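Local coordinates for putative ring-cleaving dioxygenase MhqO (Bacillus subtilis subsp. subtilis, PDB 3OAJ), which is a putative ring-cleaving extradiol dioxygenase, predicted to bind one iron(II) ion, that may contribute to the breakdown and detoxification of aromatic compounds, at residues S84-K89 with V130-G135; N250-I255 with L264-T269. All blocks are in the same frame, centred on the assembly; numbering follows the deposited sequence.

Interaction 1: S84-K89 with V130-G135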
loop_
_atom_site.group_PDB
_atom_site.type_symbol
_atom_site.label_atom_id
_atom_site.label_comp_id
_atom_site.label_asym_id
_atom_site.label_seq_id
_atom_site.Cartn_x
_atom_site.Cartn_y
_atom_site.Cartn_z
ATOM N N SER A 84 -0.321 -7.228 3.077
ATOM C CA SER A 84 -0.322 -7.784 4.438
ATOM C C SER A 84 -0.450 -6.648 5.441
ATOM O O SER A 84 0.299 -5.671 5.348
ATOM C CB SER A 84 0.984 -8.569 4.655
ATOM O OG SER A 84 0.893 -9.483 5.730
ATOM N N TYR A 85 -1.412 -6.762 6.370
ATOM C CA TYR A 85 -1.633 -5.790 7.436
ATOM C C TYR A 85 -1.305 -6.415 8.785
ATOM O O TYR A 85 -1.741 -7.532 9.083
ATOM C CB TYR A 85 -3.091 -5.307 7.424
ATOM C CG TYR A 85 -3.408 -4.460 6.221
ATOM C CD1 TYR A 85 -2.974 -3.132 6.144
ATOM C CD2 TYR A 85 -4.086 -4.994 5.123
ATOM C CE1 TYR A 85 -3.246 -2.352 5.014
ATOM C CE2 TYR A 85 -4.366 -4.219 4.000
ATOM C CZ TYR A 85 -3.942 -2.891 3.960
ATOM O OH TYR A 85 -4.188 -2.143 2.837
ATOM N N VAL A 86 -0.519 -5.709 9.589
ATOM C CA VAL A 86 -0.104 -6.204 10.897
ATOM C C VAL A 86 -0.953 -5.613 12.019
ATOM O O VAL A 86 -1.272 -4.414 12.026
ATOM C CB VAL A 86 1.432 -6.023 11.091
ATOM C CG1 VAL A 86 1.810 -4.549 11.154
ATOM C CG2 VAL A 86 1.947 -6.778 12.327
ATOM N N VAL A 87 -1.337 -6.491 12.943
ATOM C CA VAL A 87 -2.117 -6.107 14.117
ATOM C C VAL A 87 -1.385 -6.541 15.397
ATOM O O VAL A 87 -0.451 -7.354 15.324
ATOM C CB VAL A 87 -3.567 -6.700 14.073
ATOM C CG1 VAL A 87 -4.329 -6.198 12.829
ATOM C CG2 VAL A 87 -3.527 -8.238 14.110
ATOM N N PRO A 88 -1.787 -5.998 16.558
ATOM C CA PRO A 88 -1.119 -6.408 17.794
ATOM C C PRO A 88 -1.255 -7.896 18.132
ATOM O O PRO A 88 -2.210 -8.553 17.706
ATOM C CB PRO A 88 -1.826 -5.573 18.854
ATOM C CG PRO A 88 -2.300 -4.356 18.116
ATOM C CD PRO A 88 -2.769 -4.925 16.808
ATOM N N LYS A 89 -0.309 -8.414 18.921
ATOM C CA LYS A 89 -0.407 -9.802 19.378
ATOM C C LYS A 89 -1.714 -9.973 20.143
ATOM O O LYS A 89 -2.069 -9.143 20.985
ATOM C CB LYS A 89 0.802 -10.216 20.232
ATOM C CG LYS A 89 2.095 -10.588 19.446
ATOM C CD LYS A 89 1.939 -11.727 18.383
ATOM C CE LYS A 89 1.474 -13.077 18.960
ATOM N NZ LYS A 89 1.090 -14.051 17.870
ATOM N N VAL A 130 -1.946 -10.393 10.023
ATOM C CA VAL A 130 -1.028 -11.179 10.839
ATOM C C VAL A 130 -0.744 -10.413 12.119
ATOM O O VAL A 130 -0.761 -9.186 12.100
ATOM C CB VAL A 130 0.287 -11.474 10.068
ATOM C CG1 VAL A 130 1.059 -10.185 9.704
ATOM C CG2 VAL A 130 1.162 -12.472 10.816
ATOM N N GLU A 131 -0.493 -11.145 13.206
ATOM C CA GLU A 131 -0.193 -10.549 14.510
ATOM C C GLU A 131 1.305 -10.448 14.701
ATOM O O GLU A 131 2.002 -11.449 14.543
ATOM C CB GLU A 131 -0.702 -11.439 15.642
ATOM C CG GLU A 131 -2.189 -11.568 15.782
ATOM C CD GLU A 131 -2.541 -12.335 17.034
ATOM O OE1 GLU A 131 -1.603 -12.746 17.750
ATOM O OE2 GLU A 131 -3.742 -12.502 17.317
ATOM N N ARG A 132 1.798 -9.262 15.078
ATOM C CA ARG A 132 3.222 -9.112 15.447
ATOM C C ARG A 132 3.384 -8.001 16.470
ATOM O O ARG A 132 2.705 -6.976 16.388
ATOM C CB ARG A 132 4.129 -8.813 14.242
ATOM C CG ARG A 132 4.093 -9.833 13.105
ATOM C CD ARG A 132 5.098 -9.488 12.025
ATOM N NE ARG A 132 5.006 -10.469 10.956
ATOM C CZ ARG A 132 4.809 -10.187 9.666
ATOM N NH1 ARG A 132 4.737 -8.920 9.273
ATOM N NH2 ARG A 132 4.718 -11.173 8.776
ATOM N N GLU A 133 4.277 -8.206 17.440
ATOM C CA GLU A 133 4.562 -7.194 18.461
ATOM C C GLU A 133 5.251 -5.971 17.855
ATOM O O GLU A 133 4.953 -4.829 18.239
ATOM C CB GLU A 133 5.413 -7.783 19.608
ATOM C CG GLU A 133 5.633 -6.831 20.807
ATOM C CD GLU A 133 4.372 -6.593 21.636
ATOM O OE1 GLU A 133 3.505 -7.493 21.702
ATOM O OE2 GLU A 133 4.257 -5.506 22.248
ATOM N N GLU A 134 6.150 -6.215 16.900
ATOM C CA GLU A 134 6.897 -5.123 16.251
ATOM C C GLU A 134 5.950 -4.136 15.555
ATOM O O GLU A 134 4.930 -4.546 14.975
ATOM C CB GLU A 134 7.924 -5.689 15.254
ATOM C CG GLU A 134 8.884 -4.641 14.690
ATOM C CD GLU A 134 9.960 -5.205 13.758
ATOM O OE1 GLU A 134 9.667 -6.109 12.948
ATOM O OE2 GLU A 134 11.110 -4.713 13.833
ATOM N N GLY A 135 6.297 -2.848 15.615
ATOM C CA GLY A 135 5.515 -1.786 14.969
ATOM C C GLY A 135 4.666 -1.038 15.979
ATOM O O GLY A 135 4.016 -1.662 16.826
HETATM O O HOH W 1 3.551 -10.135 6.427
HETATM O O HOH W 2 1.279 -6.549 20.561
#

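Interaction 2: N250-I255 with L264-T269. With ZN (zinc ion), chain C.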
loop_
_atom_site.group_PDB
_atom_site.type_symbol
_atom_site.label_atom_id
_atom_site.label_comp_id
_atom_site.label_asym_id
_atom_site.label_seq_id
_atom_site.Cartn_x
_atom_site.Cartn_y
_atom_site.Cartn_z
ATOM N N ASN A 250 3.632 16.052 -3.798
ATOM C CA ASN A 250 3.152 16.926 -2.718
ATOM C C ASN A 250 3.436 16.356 -1.336
ATOM O O ASN A 250 4.022 17.033 -0.504
ATOM C CB ASN A 250 1.652 17.267 -2.883
ATOM C CG ASN A 250 1.222 18.501 -2.090
ATOM O OD1 ASN A 250 1.993 19.083 -1.331
ATOM N ND2 ASN A 250 -0.027 18.905 -2.280
ATOM N N TYR A 251 3.036 15.111 -1.092
ATOM C CA TYR A 251 3.188 14.507 0.250
ATOM C C TYR A 251 4.453 13.659 0.339
ATOM O O TYR A 251 4.793 13.137 1.395
ATOM C CB TYR A 251 1.907 13.740 0.611
ATOM C CG TYR A 251 0.723 14.616 0.273
ATOM C CD1 TYR A 251 -0.102 14.345 -0.826
ATOM C CD2 TYR A 251 0.502 15.796 0.984
ATOM C CE1 TYR A 251 -1.144 15.216 -1.171
ATOM C CE2 TYR A 251 -0.529 16.664 0.640
ATOM C CZ TYR A 251 -1.344 16.364 -0.436
ATOM O OH TYR A 251 -2.359 17.233 -0.748
ATOM N N PHE A 252 5.138 13.547 -0.794
ATOM C CA PHE A 252 6.424 12.835 -0.948
ATOM C C PHE A 252 6.873 13.090 -2.384
ATOM O O PHE A 252 6.058 13.477 -3.219
ATOM C CB PHE A 252 6.282 11.313 -0.688
ATOM C CG PHE A 252 5.177 10.659 -1.469
ATOM C CD1 PHE A 252 5.403 10.158 -2.750
ATOM C CD2 PHE A 252 3.888 10.567 -0.932
ATOM C CE1 PHE A 252 4.382 9.549 -3.478
ATOM C CE2 PHE A 252 2.859 9.970 -1.675
ATOM C CZ PHE A 252 3.092 9.487 -2.953
ATOM N N ASN A 253 8.167 12.895 -2.652
ATOM C CA ASN A 253 8.702 12.846 -4.013
ATOM C C ASN A 253 8.834 11.374 -4.402
ATOM O O ASN A 253 9.059 10.518 -3.541
ATOM C CB ASN A 253 10.052 13.563 -4.092
ATOM C CG ASN A 253 9.927 15.069 -3.888
ATOM O OD1 ASN A 253 8.931 15.679 -4.273
ATOM N ND2 ASN A 253 10.922 15.666 -3.236
ATOM N N ALA A 254 8.661 11.094 -5.689
ATOM C CA ALA A 254 8.613 9.736 -6.228
ATOM C C ALA A 254 9.525 9.528 -7.428
ATOM O O ALA A 254 9.651 10.408 -8.265
ATOM C CB ALA A 254 7.191 9.405 -6.639
ATOM N N ILE A 255 10.164 8.356 -7.483
ATOM C CA ILE A 255 10.741 7.819 -8.720
ATOM C C ILE A 255 10.180 6.422 -8.917
ATOM O O ILE A 255 9.856 5.731 -7.945
ATOM C CB ILE A 255 12.289 7.777 -8.706
ATOM C CG1 ILE A 255 12.823 6.941 -7.526
ATOM C CG2 ILE A 255 12.841 9.200 -8.632
ATOM C CD1 ILE A 255 14.349 6.801 -7.505
ATOM N N LEU A 264 5.872 -3.032 -11.020
ATOM C CA LEU A 264 6.245 -1.628 -10.964
ATOM C C LEU A 264 6.625 -1.251 -9.535
ATOM O O LEU A 264 5.805 -1.368 -8.618
ATOM C CB LEU A 264 5.109 -0.751 -11.501
ATOM C CG LEU A 264 5.421 0.756 -11.535
ATOM C CD1 LEU A 264 6.653 1.041 -12.391
ATOM C CD2 LEU A 264 4.212 1.555 -12.042
ATOM N N PHE A 265 7.879 -0.822 -9.365
ATOM C CA PHE A 265 8.377 -0.385 -8.066
ATOM C C PHE A 265 8.483 1.139 -8.054
ATOM O O PHE A 265 8.611 1.793 -9.102
ATOM C CB PHE A 265 9.789 -0.948 -7.835
ATOM C CG PHE A 265 9.831 -2.355 -7.237
ATOM C CD1 PHE A 265 8.722 -3.200 -7.239
ATOM C CD2 PHE A 265 11.031 -2.840 -6.717
ATOM C CE1 PHE A 265 8.795 -4.475 -6.710
ATOM C CE2 PHE A 265 11.113 -4.130 -6.159
ATOM C CZ PHE A 265 9.992 -4.949 -6.167
ATOM N N GLU A 266 8.491 1.695 -6.853
ATOM C CA GLU A 266 8.639 3.133 -6.684
ATOM C C GLU A 266 9.552 3.332 -5.483
ATOM O O GLU A 266 9.571 2.498 -4.584
ATOM C CB GLU A 266 7.261 3.755 -6.428
ATOM C CG GLU A 266 7.266 5.240 -5.980
ATOM C CD GLU A 266 5.886 5.762 -5.676
ATOM O OE1 GLU A 266 4.900 5.007 -5.798
ATOM O OE2 GLU A 266 5.787 6.944 -5.288
ATOM N N ILE A 267 10.353 4.393 -5.503
ATOM C CA ILE A 267 11.006 4.871 -4.275
ATOM C C ILE A 267 10.357 6.211 -3.945
ATOM O O ILE A 267 10.358 7.120 -4.773
ATOM C CB ILE A 267 12.538 5.041 -4.428
ATOM C CG1 ILE A 267 13.194 3.794 -5.060
ATOM C CG2 ILE A 267 13.182 5.492 -3.075
ATOM C CD1 ILE A 267 13.088 2.536 -4.264
ATOM N N ALA A 268 9.809 6.311 -2.735
ATOM C CA ALA A 268 9.130 7.501 -2.247
ATOM C C ALA A 268 9.799 7.992 -0.980
ATOM O O ALA A 268 10.152 7.200 -0.097
ATOM C CB ALA A 268 7.672 7.188 -1.957
ATOM N N THR A 269 9.951 9.305 -0.879
ATOM C CA THR A 269 10.567 9.884 0.292
ATOM C C THR A 269 9.637 9.860 1.498
ATOM O O THR A 269 8.425 10.111 1.367
ATOM C CB THR A 269 10.983 11.344 0.044
ATOM O OG1 THR A 269 9.842 12.136 -0.304
ATOM C CG2 THR A 269 12.050 11.458 -1.043
HETATM ZN ZN ZN C . 3.211 5.481 -5.441
#

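Interaction 1: S84-K89 with V130-G135
V86 and V130 sit side by side in two parallel strands, and the R132 chain then runs back over them on the same face of the sheet. R132 CB packs 3.5 Å from V86 CG2. With CG anti to the carbonyl carbon (chi1 -57°) and the chain extended as far as NE, the methylenes cross the valine at about a right angle: CG is 3.8 Å from V86 CG2, and CD only grazes the same methyl at 4.2 Å. Beyond CD the guanidinium lies flat over V130, whose CG1 stands 3.7 Å from its plane, over the centre. Its nitrogens have separate duties. NE makes a salt bridge with E114, NH1 donates to the carbonyl of G155, and NH2 reaches a water that in turn donates to S84 OG; that hydroxyl is also bonded to E128. Together these partners should fix the rotation of the planar group.

The backbone ladder is short and regular, with V130 N to Y85 O, V87 N to V130 O and R132 N to V87 O. This is the join that closes the beta-alpha-beta-beta-beta module of the VOC fold: strand 126-131, the last of the module, returns beside its first, 79-87, with helix 92-101 and two further strands in between.

On the opposite face V87 CG2 rests 4.0 Å from E131 CG. Past the strand ends, K89 curls back through bends at chi2 and chi3, and its NZ forms a salt bridge of 3.0 Å with E131 OE1, approaching on the anti side and 21° out of the carboxylate plane. E131 has two modelled conformers, so the bridge is certain only for this one. E131 OE1 also accepts from G90 N, and OE2 from M92 N.

Interaction 2: N250-I255 with L264-T269
The side-chain hydroxyl of T269 takes the place of a backbone carbonyl in this ladder: N253 N donates to T269 OG1 over 3.0 Å, nearly straight at 166°. OG1 lies between the backbone N and the carbonyl carbon of its own residue (chi1 60°), which brings it in front of the N-H of N253, and it also bonds the carbonyl of P271. T269 N answers by donating to N253 O, so the two residues are tied twice. From there the antiparallel pairing is ordinary, with A254 and A268 a non-hydrogen-bonded pair and I255 and I267 a hydrogen-bonded one.

The face carrying A254 and A268 belongs to the metal site. E266 runs out fully extended, CG anti to the backbone N (chi1 170°), and gives OE1 to the zinc ion. Its other oxygen, OE2, is 3.0 Å from the zinc and is pressed against A254 CB at 3.1 Å. The F252 side chain crosses that of E266 at about a right angle, with ring and carboxylate planes oblique to each other; its CE1 is 3.5 Å from E266 OE2, while its CD1 packs on A268 CB at 3.8 Å. The same ring meets that of H11, so F252 is a second-shell neighbour of two ligands. H11, H218 and E266 are the protein ligands seen around zinc, and they match the two-histidine, one-carboxylate triad predicted to hold iron(II) in this putative extradiol dioxygenase.

On the other face I255 and I267 lie alongside each other, pointing the same way, with I255 CG1 3.6 Å from I267 CB. Helix 226-238 packs against that face: I267 touches W232, I255 touches Q233, and N253 is bonded to D226 and Q229. Strand 264-269 thus runs between its hairpin partner 253-258 and strand 215-223, which brings H218.

How the interactions relate
From the N terminus, the chain first lays down strand 9-16, which carries H11. Interaction 1 then closes a loop of 40 residues containing helix 92-101 and strands 107-111 and 114-120, all in the first VOC range. Interaction 2 comes later, in the second range, and closes only eight residues, the end of strand 253-258 and the hairpin turn. The two are in series, neither enclosing nor crossing the other, with centres 25 Å apart on opposite sides of the chain's centre. They belong to different mixed sheets, yet each sheet draws strands from both ranges: 79-87 lies beside 153-160, and 9-16 beside 215-223. That second pairing brings H11 to the metal bound at interaction 2.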